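Local coordinates for protein GH62 arabinofuranosidase (Podospora anserina, PDB 4N4B) that probably removes terminal alpha-L-arabinofuranose side groups from the plant polysaccharide xylan, using a five-bladed beta-propeller fold, at residues A[104-116]-A[285-298]. Residues are numbered along the deposited sequence; the frame is centred on the assembly and turned at random. Where two conformers were deposited one is given.
With CA (calcium ion), chain B.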
loop_
_atom_site.group_PDB
_atom_site.type_symbol
_atom_site.label_atom_id
_atom_site.label_comp_id
_atom_site.label_asym_id
_atom_site.label_seq_id
_atom_site.Cartn_x
_atom_site.Cartn_y
_atom_site.Cartn_z
ATOM N N ALA A 104 -1.335 -3.035 7.340
ATOM C CA ALA A 104 -1.080 -2.703 5.933
ATOM C C ALA A 104 -2.294 -2.931 5.052
ATOM O O ALA A 104 -2.407 -3.893 4.281
ATOM C CB ALA A 104 0.139 -3.508 5.394
ATOM N N PRO A 105 -3.291 -2.057 5.203
ATOM C CA PRO A 105 -4.582 -2.163 4.544
ATOM C C PRO A 105 -4.581 -1.674 3.106
ATOM O O PRO A 105 -3.759 -0.857 2.660
ATOM C CB PRO A 105 -5.463 -1.328 5.390
ATOM C CG PRO A 105 -4.582 -0.204 5.818
ATOM C CD PRO A 105 -3.199 -0.808 6.030
ATOM N N GLN A 106 -5.602 -2.160 2.367
ATOM C CA GLN A 106 -5.924 -1.746 0.991
ATOM C C GLN A 106 -7.448 -1.685 0.912
ATOM O O GLN A 106 -8.104 -2.666 1.209
ATOM C CB GLN A 106 -5.377 -2.683 -0.082
ATOM C CG GLN A 106 -5.689 -2.276 -1.480
ATOM C CD GLN A 106 -5.678 -3.448 -2.454
ATOM O OE1 GLN A 106 -5.924 -4.604 -2.081
ATOM N NE2 GLN A 106 -5.502 -3.106 -3.715
ATOM N N VAL A 107 -7.972 -0.523 0.484
ATOM C CA VAL A 107 -9.422 -0.373 0.322
ATOM C C VAL A 107 -9.845 -0.219 -1.110
ATOM O O VAL A 107 -9.232 0.507 -1.855
ATOM C CB VAL A 107 -9.955 0.794 1.192
ATOM C CG1 VAL A 107 -9.554 2.150 0.701
ATOM C CG2 VAL A 107 -11.485 0.712 1.373
ATOM N N PHE A 108 -10.963 -0.848 -1.460
ATOM C CA PHE A 108 -11.597 -0.676 -2.785
ATOM C C PHE A 108 -13.032 -1.111 -2.698
ATOM O O PHE A 108 -13.434 -1.913 -1.870
ATOM C CB PHE A 108 -10.817 -1.463 -3.885
ATOM C CG PHE A 108 -10.712 -2.913 -3.625
ATOM C CD1 PHE A 108 -11.612 -3.847 -4.068
ATOM C CD2 PHE A 108 -9.592 -3.402 -2.927
ATOM C CE1 PHE A 108 -11.483 -5.195 -3.801
ATOM C CE2 PHE A 108 -9.473 -4.742 -2.608
ATOM C CZ PHE A 108 -10.431 -5.625 -3.041
ATOM N N TRP A 109 -13.811 -0.568 -3.649
ATOM C CA TRP A 109 -15.224 -1.027 -3.842
ATOM C C TRP A 109 -15.227 -2.244 -4.726
ATOM O O TRP A 109 -14.647 -2.215 -5.803
ATOM C CB TRP A 109 -15.979 0.127 -4.522
ATOM C CG TRP A 109 -17.433 -0.145 -4.856
ATOM C CD1 TRP A 109 -17.896 -0.249 -6.145
ATOM C CD2 TRP A 109 -18.499 -0.281 -3.972
ATOM N NE1 TRP A 109 -19.233 -0.401 -6.070
ATOM C CE2 TRP A 109 -19.679 -0.437 -4.802
ATOM C CE3 TRP A 109 -18.648 -0.208 -2.621
ATOM C CZ2 TRP A 109 -20.943 -0.459 -4.243
ATOM C CZ3 TRP A 109 -19.918 -0.302 -2.044
ATOM C CH2 TRP A 109 -21.054 -0.488 -2.894
ATOM N N PHE A 110 -15.874 -3.312 -4.286
ATOM C CA PHE A 110 -15.955 -4.527 -5.149
ATOM C C PHE A 110 -17.371 -4.523 -5.741
ATOM O O PHE A 110 -18.375 -4.866 -5.072
ATOM C CB PHE A 110 -15.670 -5.759 -4.359
ATOM C CG PHE A 110 -15.597 -6.988 -5.227
ATOM C CD1 PHE A 110 -14.594 -7.156 -6.121
ATOM C CD2 PHE A 110 -16.564 -8.010 -5.115
ATOM C CE1 PHE A 110 -14.526 -8.262 -6.950
ATOM C CE2 PHE A 110 -16.511 -9.089 -5.923
ATOM C CZ PHE A 110 -15.545 -9.219 -6.874
ATOM N N ALA A 111 -17.389 -4.055 -6.972
ATOM C CA ALA A 111 -18.697 -3.761 -7.617
ATOM C C ALA A 111 -19.615 -4.995 -7.730
ATOM O O ALA A 111 -20.792 -4.809 -7.382
ATOM C CB ALA A 111 -18.421 -3.080 -8.946
ATOM N N PRO A 112 -19.119 -6.181 -7.929
ATOM C CA PRO A 112 -20.068 -7.350 -7.973
ATOM C C PRO A 112 -20.831 -7.580 -6.729
ATOM O O PRO A 112 -21.847 -8.233 -6.722
ATOM C CB PRO A 112 -19.141 -8.528 -8.399
ATOM C CG PRO A 112 -18.042 -7.855 -9.183
ATOM C CD PRO A 112 -17.814 -6.560 -8.434
ATOM N N HIS A 113 -20.317 -7.203 -5.543
ATOM C CA HIS A 113 -20.946 -7.448 -4.315
ATOM C C HIS A 113 -21.598 -6.190 -3.670
ATOM O O HIS A 113 -22.249 -6.310 -2.626
ATOM C CB HIS A 113 -19.943 -7.990 -3.293
ATOM C CG HIS A 113 -19.457 -9.361 -3.603
ATOM N ND1 HIS A 113 -18.421 -9.964 -2.948
ATOM C CD2 HIS A 113 -19.890 -10.265 -4.547
ATOM C CE1 HIS A 113 -18.266 -11.206 -3.396
ATOM N NE2 HIS A 113 -19.201 -11.422 -4.332
ATOM N N LYS A 114 -21.348 -5.051 -4.264
ATOM C CA LYS A 114 -21.722 -3.787 -3.728
ATOM C C LYS A 114 -21.362 -3.642 -2.238
ATOM O O LYS A 114 -22.039 -3.325 -1.320
ATOM C CB LYS A 114 -23.247 -3.546 -3.874
ATOM C CG LYS A 114 -23.578 -3.383 -5.346
ATOM C CD LYS A 114 -25.100 -3.194 -5.348
ATOM C CE LYS A 114 -25.789 -3.625 -6.643
ATOM N NZ LYS A 114 -25.254 -2.909 -7.828
ATOM N N LEU A 115 -20.059 -3.955 -2.008
ATOM C CA LEU A 115 -19.409 -3.875 -0.686
ATOM C C LEU A 115 -18.012 -3.335 -0.912
ATOM O O LEU A 115 -17.321 -3.580 -1.893
ATOM C CB LEU A 115 -19.242 -5.229 -0.048
ATOM C CG LEU A 115 -20.480 -5.962 0.468
ATOM C CD1 LEU A 115 -20.130 -7.391 0.861
ATOM C CD2 LEU A 115 -21.192 -5.207 1.572
ATOM N N TRP A 116 -17.622 -2.498 0.098
ATOM C CA TRP A 116 -16.199 -2.172 0.181
ATOM C C TRP A 116 -15.488 -3.367 0.829
ATOM O O TRP A 116 -15.972 -3.964 1.774
ATOM C CB TRP A 116 -16.040 -0.971 1.122
ATOM C CG TRP A 116 -16.721 0.302 0.651
ATOM C CD1 TRP A 116 -17.958 0.700 0.976
ATOM C CD2 TRP A 116 -16.175 1.258 -0.264
ATOM N NE1 TRP A 116 -18.227 1.887 0.318
ATOM C CE2 TRP A 116 -17.179 2.269 -0.465
ATOM C CE3 TRP A 116 -14.976 1.382 -0.953
ATOM C CZ2 TRP A 116 -16.950 3.366 -1.323
ATOM C CZ3 TRP A 116 -14.805 2.427 -1.771
ATOM C CH2 TRP A 116 -15.800 3.395 -1.979
ATOM N N HIS A 285 6.421 2.803 2.276
ATOM C CA HIS A 285 5.091 2.242 2.065
ATOM C C HIS A 285 3.993 3.296 1.932
ATOM O O HIS A 285 3.631 3.919 2.851
ATOM C CB HIS A 285 4.744 1.283 3.237
ATOM C CG HIS A 285 3.652 0.299 2.927
ATOM N ND1 HIS A 285 3.627 -0.980 3.419
ATOM C CD2 HIS A 285 2.499 0.455 2.246
ATOM C CE1 HIS A 285 2.540 -1.585 2.987
ATOM N NE2 HIS A 285 1.845 -0.741 2.256
ATOM N N GLY A 286 3.415 3.353 0.747
ATOM C CA GLY A 286 2.355 4.294 0.447
ATOM C C GLY A 286 1.400 3.808 -0.634
ATOM O O GLY A 286 1.388 2.692 -0.990
ATOM N N GLU A 287 0.633 4.746 -1.159
ATOM C CA GLU A 287 -0.383 4.446 -2.186
ATOM C C GLU A 287 -0.673 5.696 -2.984
ATOM O O GLU A 287 -0.694 6.785 -2.440
ATOM C CB GLU A 287 -1.675 3.902 -1.607
ATOM C CG GLU A 287 -1.938 2.397 -1.789
ATOM C CD GLU A 287 -3.336 1.925 -1.425
ATOM O OE1 GLU A 287 -4.306 2.699 -1.783
ATOM O OE2 GLU A 287 -3.468 0.890 -0.746
ATOM N N ILE A 288 -0.963 5.503 -4.300
ATOM C CA ILE A 288 -1.462 6.590 -5.142
ATOM C C ILE A 288 -2.909 6.944 -4.775
ATOM O O ILE A 288 -3.746 6.028 -4.590
ATOM C CB ILE A 288 -1.305 6.178 -6.616
ATOM C CG1 ILE A 288 0.157 5.988 -7.014
ATOM C CG2 ILE A 288 -2.039 7.205 -7.547
ATOM C CD1 ILE A 288 0.428 5.582 -8.471
ATOM N N ILE A 289 -3.205 8.215 -4.734
ATOM C CA ILE A 289 -4.560 8.597 -4.464
ATOM C C ILE A 289 -5.454 8.190 -5.643
ATOM O O ILE A 289 -5.296 8.625 -6.702
ATOM C CB ILE A 289 -4.681 10.099 -4.203
ATOM C CG1 ILE A 289 -3.827 10.536 -3.010
ATOM C CG2 ILE A 289 -6.124 10.418 -3.899
ATOM C CD1 ILE A 289 -3.973 12.008 -2.681
ATOM N N ARG A 290 -6.384 7.311 -5.384
ATOM C CA ARG A 290 -7.319 6.894 -6.403
ATOM C C ARG A 290 -8.589 7.727 -6.289
ATOM O O ARG A 290 -9.218 7.810 -5.326
ATOM C CB ARG A 290 -7.643 5.392 -6.270
ATOM C CG ARG A 290 -6.547 4.492 -6.806
ATOM C CD ARG A 290 -6.757 3.060 -6.335
ATOM N NE ARG A 290 -6.510 2.805 -4.911
ATOM C CZ ARG A 290 -7.336 2.209 -4.093
ATOM N NH1 ARG A 290 -8.531 1.817 -4.456
ATOM N NH2 ARG A 290 -6.992 2.031 -2.846
ATOM N N ASP A 291 -8.893 8.343 -7.399
ATOM C CA ASP A 291 -10.122 9.090 -7.527
ATOM C C ASP A 291 -10.977 8.436 -8.633
ATOM O O ASP A 291 -10.762 7.330 -9.003
ATOM C CB ASP A 291 -9.853 10.557 -7.686
ATOM C CG ASP A 291 -8.944 10.883 -8.875
ATOM O OD1 ASP A 291 -8.872 10.092 -9.797
ATOM O OD2 ASP A 291 -8.236 11.895 -8.816
ATOM N N GLY A 292 -12.007 9.095 -9.045
ATOM C CA GLY A 292 -12.852 8.494 -10.013
ATOM C C GLY A 292 -13.461 7.208 -9.583
ATOM O O GLY A 292 -14.046 7.071 -8.542
ATOM N N THR A 293 -13.366 6.258 -10.482
ATOM C CA THR A 293 -13.723 4.838 -9.794
ATOM C C THR A 293 -12.616 4.306 -8.785
ATOM O O THR A 293 -11.462 4.713 -8.777
ATOM C CB THR A 293 -13.945 3.883 -10.973
ATOM O OG1 THR A 293 -15.182 4.198 -11.636
ATOM C CG2 THR A 293 -13.985 2.470 -10.494
ATOM N N VAL A 294 -13.219 3.883 -7.733
ATOM C CA VAL A 294 -12.445 3.430 -6.617
ATOM C C VAL A 294 -12.722 1.949 -6.434
ATOM O O VAL A 294 -12.749 1.488 -5.409
ATOM C CB VAL A 294 -12.676 4.295 -5.399
ATOM C CG1 VAL A 294 -12.061 5.677 -5.581
ATOM C CG2 VAL A 294 -14.136 4.416 -5.077
ATOM N N ASP A 295 -12.945 1.276 -7.544
ATOM C CA ASP A 295 -13.300 -0.128 -7.569
ATOM C C ASP A 295 -12.106 -1.088 -7.744
ATOM O O ASP A 295 -10.977 -0.705 -7.704
ATOM C CB ASP A 295 -14.429 -0.385 -8.597
ATOM C CG ASP A 295 -13.952 -0.363 -10.037
ATOM O OD1 ASP A 295 -12.776 -0.255 -10.356
ATOM O OD2 ASP A 295 -14.824 -0.427 -10.883
ATOM N N GLU A 296 -12.451 -2.356 -7.890
ATOM C CA GLU A 296 -11.493 -3.425 -7.940
ATOM C C GLU A 296 -10.524 -3.425 -9.101
ATOM O O GLU A 296 -9.658 -4.231 -9.087
ATOM C CB GLU A 296 -12.197 -4.802 -7.818
ATOM C CG GLU A 296 -12.967 -5.276 -9.047
ATOM C CD GLU A 296 -14.335 -4.656 -9.280
ATOM O OE1 GLU A 296 -14.809 -3.890 -8.503
ATOM O OE2 GLU A 296 -14.911 -5.065 -10.276
ATOM N N LYS A 297 -10.732 -2.581 -10.109
ATOM C CA LYS A 297 -9.762 -2.504 -11.152
ATOM C C LYS A 297 -8.523 -1.647 -10.846
ATOM O O LYS A 297 -7.548 -1.707 -11.533
ATOM C CB LYS A 297 -10.394 -1.907 -12.444
ATOM C CG LYS A 297 -11.553 -2.794 -13.010
ATOM C CD LYS A 297 -11.848 -2.513 -14.458
ATOM C CE LYS A 297 -12.637 -3.725 -15.015
ATOM N NZ LYS A 297 -13.925 -3.692 -14.335
ATOM N N LEU A 298 -8.593 -0.937 -9.689
ATOM C CA LEU A 298 -7.379 -0.177 -9.150
ATOM C C LEU A 298 -6.804 0.731 -10.231
ATOM O O LEU A 298 -5.624 0.891 -10.478
ATOM C CB LEU A 298 -6.292 -1.143 -8.594
ATOM C CG LEU A 298 -6.488 -1.631 -7.181
ATOM C CD1 LEU A 298 -6.338 -0.484 -6.217
ATOM C CD2 LEU A 298 -7.769 -2.395 -6.874
HETATM CA CA CA B . -0.036 -1.050 1.131
HETATM O O HOH W 1 -1.968 -1.168 0.227
HETATM O O HOH W 2 -1.091 -0.739 3.047
HETATM O O HOH W 3 -0.156 1.117 0.835
HETATM O O HOH W 4 1.077 -1.022 -0.638
HETATM O O HOH W 5 0.135 -3.006 1.420
#
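A bend at chi3 (-71°) swings the end of the Arg290 guanidinium onto the Val107 carbonyl oxygen, and one at chi2 (-78°) folds the Glu296 carboxylate toward Ala111. Arg290 grips Val107 O end-on with NH1 and NH2, the oxygen in the guanidinium plane and NH2 2.9 Å away. NH2 also salt-bridges Glu287 OE1 at 3.0 Å, on its syn side but 32° out of the carboxylate plane, while Leu298 CD1 lies over one guanidinium face, near its rim. With an alanine in place of Arg290, Val107 O would probably lose both its donors and Glu287 its charged mate. The backbones of Trp109 and Asp295 form a single bridge, with a nearly straight bond from Trp109 N to Val294 O (2.9 Å). Ala111 N reaches Glu296 OE1 at 3.0 Å from above the carboxylate plane, and Glu296 CB lies 3.8 Å from CD1 at the edge of the Phe110 ring. Water 1, bound to the calcium ion that His285 NE2 holds at 2.2 Å, lies within hydrogen-bonding distance of Pro105 O and Glu287 OE2. The contact joins strand 103-110 to strand 286-288 of another blade around the central calcium site of the five-bladed beta-propeller of GH62 arabinofuranosidases.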